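Local coordinates for phosphoribosylglycinamide synthetase (Anaerococcus prevotii, PDB 4DIM), which probably acts as an ATP-dependent ligase of the ATP-grasp superfamily that binds ATP and a metal ion, at residues K366-N369 with S370-I374; L391-I394 with I395-N399. One frame throughout, in Å; residues are numbered along the deposited sequence.

Two local turns show how short-range bonds redirect a chain between sheets. Followed from the N terminus, strand 363-364 leaves an antiparallel three-stranded sheet, and contact 1 shapes the loop 366-374 that delivers the chain to strand 375-381 of the large antiparallel sheet. Helix 384-395 then packs on that large sheet, and contact 2 closes the turn from the helix into strand 398-402, which returns to the three-stranded sheet alongside strand 336-343. The contacts run in series, neither nested nor crossed. The centres of contact 1 and contact 2 are about 18 Å apart, and the nearest atoms of contact 1 and contact 2 about 6 Å apart. Contact 1 thus makes the outward passage between the sheets, contact 2 the way back.

Contact 1: K366-N369 with S370-I374; sequences KFEN and SNDCI
An Asx turn opening into the short 3-10 segment 370-372 shapes this loop between strands 363-364 and 375-381, with Asn-369 and Asp-372 each using a side chain to hold the other's part of the chain. Asn-369 OD1 accepts the backbone N of Asn-371 at 2.9 Å. Asn-371 ND2 reaches the same oxygen from the opposite face of the Asn-369 amide plane, the acceptor lying close to the plane of the Asn-371 amide. Asn-369 sets CG between its own N and carbonyl carbon (chi1 67°), which brings OD1 within reach of both Asn-371 nitrogens. Asp-372 answers in reverse: its OD2 takes Asn-369 N at 2.9 Å in a nearly straight bond (170°), and Glu-368 N at 3.3 Å from the other face, both on the anti side of the carboxylate. Asp-372 N closes the loop on Asn-369 O at 3.0 Å. Phe-367 CD2 also packs 3.7 Å from Asp-372 CB, the ring coming up obliquely, and the same ring meets Tyr-218. Were Asn-369 replaced by an alanine, Asn-371 N and ND2 would probably lose their shared acceptor and the Asn-371 amide would be more able to turn. Glu-368 OE2 lies 4.5 Å from Asp-372 OD2, but two amide donors and a salt bridge from Lys-365 to Asp-372 OD1 probably favour the ionised Asp-372 carboxylate.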
loop_
_atom_site.group_PDB
_atom_site.type_symbol
_atom_site.label_atom_id
_atom_site.label_comp_id
_atom_site.label_asym_id
_atom_site.label_seq_id
_atom_site.Cartn_x
_atom_site.Cartn_y
_atom_site.Cartn_z
ATOM N N LYS A 366 16.916 -16.965 -5.343
ATOM C CA LYS A 366 16.464 -17.385 -4.008
ATOM C C LYS A 366 15.927 -16.138 -3.296
ATOM O O LYS A 366 16.671 -15.184 -3.066
ATOM C CB LYS A 366 17.624 -18.033 -3.226
ATOM C CG LYS A 366 17.236 -18.611 -1.866
ATOM C CD LYS A 366 18.148 -18.087 -0.747
ATOM C CE LYS A 366 17.864 -18.699 0.607
ATOM N NZ LYS A 366 18.424 -20.078 0.755
ATOM N N PHE A 367 14.614 -16.123 -3.062
ATOM C CA PHE A 367 13.847 -14.995 -2.546
ATOM C C PHE A 367 14.475 -14.257 -1.373
ATOM O O PHE A 367 14.750 -14.837 -0.322
ATOM C CB PHE A 367 12.441 -15.429 -2.141
ATOM C CG PHE A 367 11.493 -14.280 -1.935
ATOM C CD1 PHE A 367 11.082 -13.921 -0.665
ATOM C CD2 PHE A 367 10.978 -13.583 -3.018
ATOM C CE1 PHE A 367 10.185 -12.872 -0.479
ATOM C CE2 PHE A 367 10.072 -12.543 -2.830
ATOM C CZ PHE A 367 9.694 -12.184 -1.561
ATOM N N GLU A 368 14.655 -12.945 -1.589
ATOM C CA GLU A 368 15.203 -11.977 -0.638
ATOM C C GLU A 368 14.353 -10.670 -0.667
ATOM O O GLU A 368 14.086 -10.131 0.409
ATOM C CB GLU A 368 16.724 -11.707 -0.878
ATOM C CG GLU A 368 17.203 -11.697 -2.330
ATOM C CD GLU A 368 18.698 -11.874 -2.542
ATOM O OE1 GLU A 368 19.494 -11.278 -1.779
ATOM O OE2 GLU A 368 19.073 -12.586 -3.502
ATOM N N ASN A 369 13.918 -10.175 -1.860
ATOM C CA ASN A 369 13.059 -8.983 -1.969
ATOM C C ASN A 369 11.894 -9.220 -2.929
ATOM O O ASN A 369 11.860 -10.204 -3.655
ATOM C CB ASN A 369 13.865 -7.757 -2.409
ATOM C CG ASN A 369 14.416 -7.815 -3.817
ATOM O OD1 ASN A 369 13.734 -7.455 -4.777
ATOM N ND2 ASN A 369 15.677 -8.212 -3.970
ATOM N N SER A 370 10.947 -8.292 -2.927
ATOM C CA SER A 370 9.715 -8.328 -3.728
ATOM C C SER A 370 9.920 -8.507 -5.258
ATOM O O SER A 370 9.036 -9.056 -5.921
ATOM C CB SER A 370 8.920 -7.046 -3.494
ATOM O OG SER A 370 9.774 -5.914 -3.398
ATOM N N ASN A 371 11.065 -8.065 -5.811
ATOM C CA ASN A 371 11.335 -8.156 -7.250
ATOM C C ASN A 371 11.762 -9.568 -7.641
ATOM O O ASN A 371 11.821 -9.868 -8.840
ATOM C CB ASN A 371 12.381 -7.125 -7.685
ATOM C CG ASN A 371 11.973 -5.708 -7.316
ATOM O OD1 ASN A 371 11.115 -5.095 -7.971
ATOM N ND2 ASN A 371 12.492 -5.194 -6.198
ATOM N N ASP A 372 12.024 -10.442 -6.637
ATOM C CA ASP A 372 12.356 -11.851 -6.843
ATOM C C ASP A 372 11.075 -12.746 -6.950
ATOM O O ASP A 372 11.216 -13.973 -6.992
ATOM C CB ASP A 372 13.262 -12.368 -5.701
ATOM C CG ASP A 372 14.546 -11.602 -5.521
ATOM O OD1 ASP A 372 15.242 -11.366 -6.533
ATOM O OD2 ASP A 372 14.866 -11.250 -4.366
ATOM N N CYS A 373 9.841 -12.155 -6.998
ATOM C CA CYS A 373 8.600 -12.932 -7.137
ATOM C C CYS A 373 8.564 -13.544 -8.530
ATOM O O CYS A 373 8.891 -12.858 -9.510
ATOM C CB CYS A 373 7.358 -12.067 -6.899
ATOM S SG CYS A 373 7.123 -11.498 -5.184
ATOM N N ILE A 374 8.173 -14.831 -8.610
ATOM C CA ILE A 374 8.020 -15.579 -9.870
ATOM C C ILE A 374 6.641 -15.280 -10.487
ATOM O O ILE A 374 6.486 -15.284 -11.709
ATOM C CB ILE A 374 8.235 -17.094 -9.634
ATOM C CG1 ILE A 374 9.721 -17.363 -9.285
ATOM C CG2 ILE A 374 7.767 -17.948 -10.831
ATOM C CD1 ILE A 374 10.027 -17.390 -7.787
#

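Contact 2: L391-I394 with I395-N399; sequences LDVI and INNIN
Two asparagine amides, at Asn-396 and Asn-397, meet the last turn of helix 384-395 in contrasting ways, one by a face and one by an edge. The Asn-396 amide lays a face over the carbonyl oxygen of Asp-392, with CG 3.0 Å from Asp-392 O; that oxygen is offered a weak bond by the Asn-396 backbone N instead of by the side chain. The Asn-397 amide works through its nitrogen edge: ND2 donates to Val-393 O at 2.7 Å, the acceptor lying nearly in the amide plane and the bond fairly straight (161°). Val-393 CG1 lies 3.9 Å from the same Asn-397 ND2, the two side chains running side by side in one direction. Asn-397 CG stands beside its own backbone N, anti to the carbonyl carbon (chi1 -78°), which swings the amide back along the helix; at its other end OD1 makes a weak bond to Ser-344.

The backbone turns over the same span. Ile-395 N binds Leu-391 O at 3.2 Å in the helical pattern, whereas Asn-397 N steps back just three residues to Ile-394 O at 2.8 Å. A type I turn, Ile-395 to Ile-398, then leads into strand 398-402. On the inner side Leu-391 CD1 touches Ile-395 CG1 at 3.9 Å, and both side chains rest on strand 375-381.

The carbonyls left bare as a helix stops are thus paid for locally: Val-393 O by a side-chain amide, and Ile-394 O by Asn-397 N together with Asn-345 ND2, so both oxygens are satisfied, within the turn and by Asn-345, as the chain changes from helix to strand.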
loop_
_atom_site.group_PDB
_atom_site.type_symbol
_atom_site.label_atom_id
_atom_site.label_comp_id
_atom_site.label_asym_id
_atom_site.label_seq_id
_atom_site.Cartn_x
_atom_site.Cartn_y
_atom_site.Cartn_z
ATOM N N LEU A 391 -5.681 -22.817 -2.804
ATOM C CA LEU A 391 -4.356 -22.276 -3.130
ATOM C C LEU A 391 -3.267 -23.360 -3.064
ATOM O O LEU A 391 -2.395 -23.392 -3.930
ATOM C CB LEU A 391 -4.011 -21.110 -2.165
ATOM C CG LEU A 391 -3.221 -19.893 -2.706
ATOM C CD1 LEU A 391 -1.909 -20.283 -3.324
ATOM C CD2 LEU A 391 -4.042 -19.106 -3.663
ATOM N N ASP A 392 -3.323 -24.249 -2.059
ATOM C CA ASP A 392 -2.328 -25.330 -1.919
ATOM C C ASP A 392 -2.337 -26.294 -3.084
ATOM O O ASP A 392 -1.294 -26.849 -3.402
ATOM C CB ASP A 392 -2.565 -26.134 -0.651
ATOM C CG ASP A 392 -2.245 -25.401 0.632
ATOM O OD1 ASP A 392 -1.765 -24.225 0.554
ATOM O OD2 ASP A 392 -2.502 -25.980 1.720
ATOM N N VAL A 393 -3.510 -26.512 -3.692
ATOM C CA VAL A 393 -3.657 -27.396 -4.839
ATOM C C VAL A 393 -3.020 -26.745 -6.079
ATOM O O VAL A 393 -2.433 -27.460 -6.891
ATOM C CB VAL A 393 -5.148 -27.749 -5.085
ATOM C CG1 VAL A 393 -5.326 -28.506 -6.402
ATOM C CG2 VAL A 393 -5.719 -28.553 -3.925
ATOM N N ILE A 394 -3.160 -25.404 -6.227
ATOM C CA ILE A 394 -2.649 -24.618 -7.367
ATOM C C ILE A 394 -1.115 -24.711 -7.397
ATOM O O ILE A 394 -0.565 -25.291 -8.326
ATOM C CB ILE A 394 -3.173 -23.133 -7.305
ATOM C CG1 ILE A 394 -4.708 -23.097 -7.522
ATOM C CG2 ILE A 394 -2.490 -22.204 -8.351
ATOM C CD1 ILE A 394 -5.381 -21.701 -7.201
ATOM N N ILE A 395 -0.458 -24.212 -6.353
ATOM C CA ILE A 395 1.008 -24.220 -6.183
ATOM C C ILE A 395 1.640 -25.593 -6.386
ATOM O O ILE A 395 2.760 -25.686 -6.907
ATOM C CB ILE A 395 1.343 -23.717 -4.748
ATOM C CG1 ILE A 395 1.153 -22.218 -4.645
ATOM C CG2 ILE A 395 2.754 -24.116 -4.292
ATOM C CD1 ILE A 395 2.274 -21.369 -5.311
ATOM N N ASN A 396 0.982 -26.637 -5.865
ATOM C CA ASN A 396 1.477 -28.018 -5.983
ATOM C C ASN A 396 1.399 -28.510 -7.443
ATOM O O ASN A 396 2.011 -29.521 -7.758
ATOM C CB ASN A 396 0.715 -28.982 -5.054
ATOM C CG ASN A 396 0.969 -28.835 -3.587
ATOM O OD1 ASN A 396 1.675 -27.936 -3.130
ATOM N ND2 ASN A 396 0.443 -29.773 -2.812
ATOM N N ASN A 397 0.656 -27.793 -8.320
ATOM C CA ASN A 397 0.524 -28.041 -9.759
ATOM C C ASN A 397 1.227 -26.944 -10.573
ATOM O O ASN A 397 0.917 -26.776 -11.752
ATOM C CB ASN A 397 -0.958 -28.146 -10.141
ATOM C CG ASN A 397 -1.576 -29.480 -9.775
ATOM O OD1 ASN A 397 -1.335 -30.500 -10.444
ATOM N ND2 ASN A 397 -2.335 -29.528 -8.676
ATOM N N ILE A 398 2.221 -26.243 -9.960
ATOM C CA ILE A 398 3.074 -25.219 -10.598
ATOM C C ILE A 398 4.505 -25.751 -10.535
ATOM O O ILE A 398 5.028 -25.865 -9.435
ATOM C CB ILE A 398 2.993 -23.781 -9.939
ATOM C CG1 ILE A 398 1.582 -23.112 -10.014
ATOM C CG2 ILE A 398 4.105 -22.832 -10.521
ATOM C CD1 ILE A 398 0.929 -23.227 -11.187
ATOM N N ASN A 399 5.149 -26.044 -11.681
ATOM C CA ASN A 399 6.533 -26.553 -11.706
ATOM C C ASN A 399 7.469 -25.563 -12.404
ATOM O O ASN A 399 7.272 -25.240 -13.576
ATOM C CB ASN A 399 6.597 -27.920 -12.398
ATOM C CG ASN A 399 7.842 -28.739 -12.104
ATOM O OD1 ASN A 399 8.774 -28.306 -11.403
ATOM N ND2 ASN A 399 7.895 -29.954 -12.660
#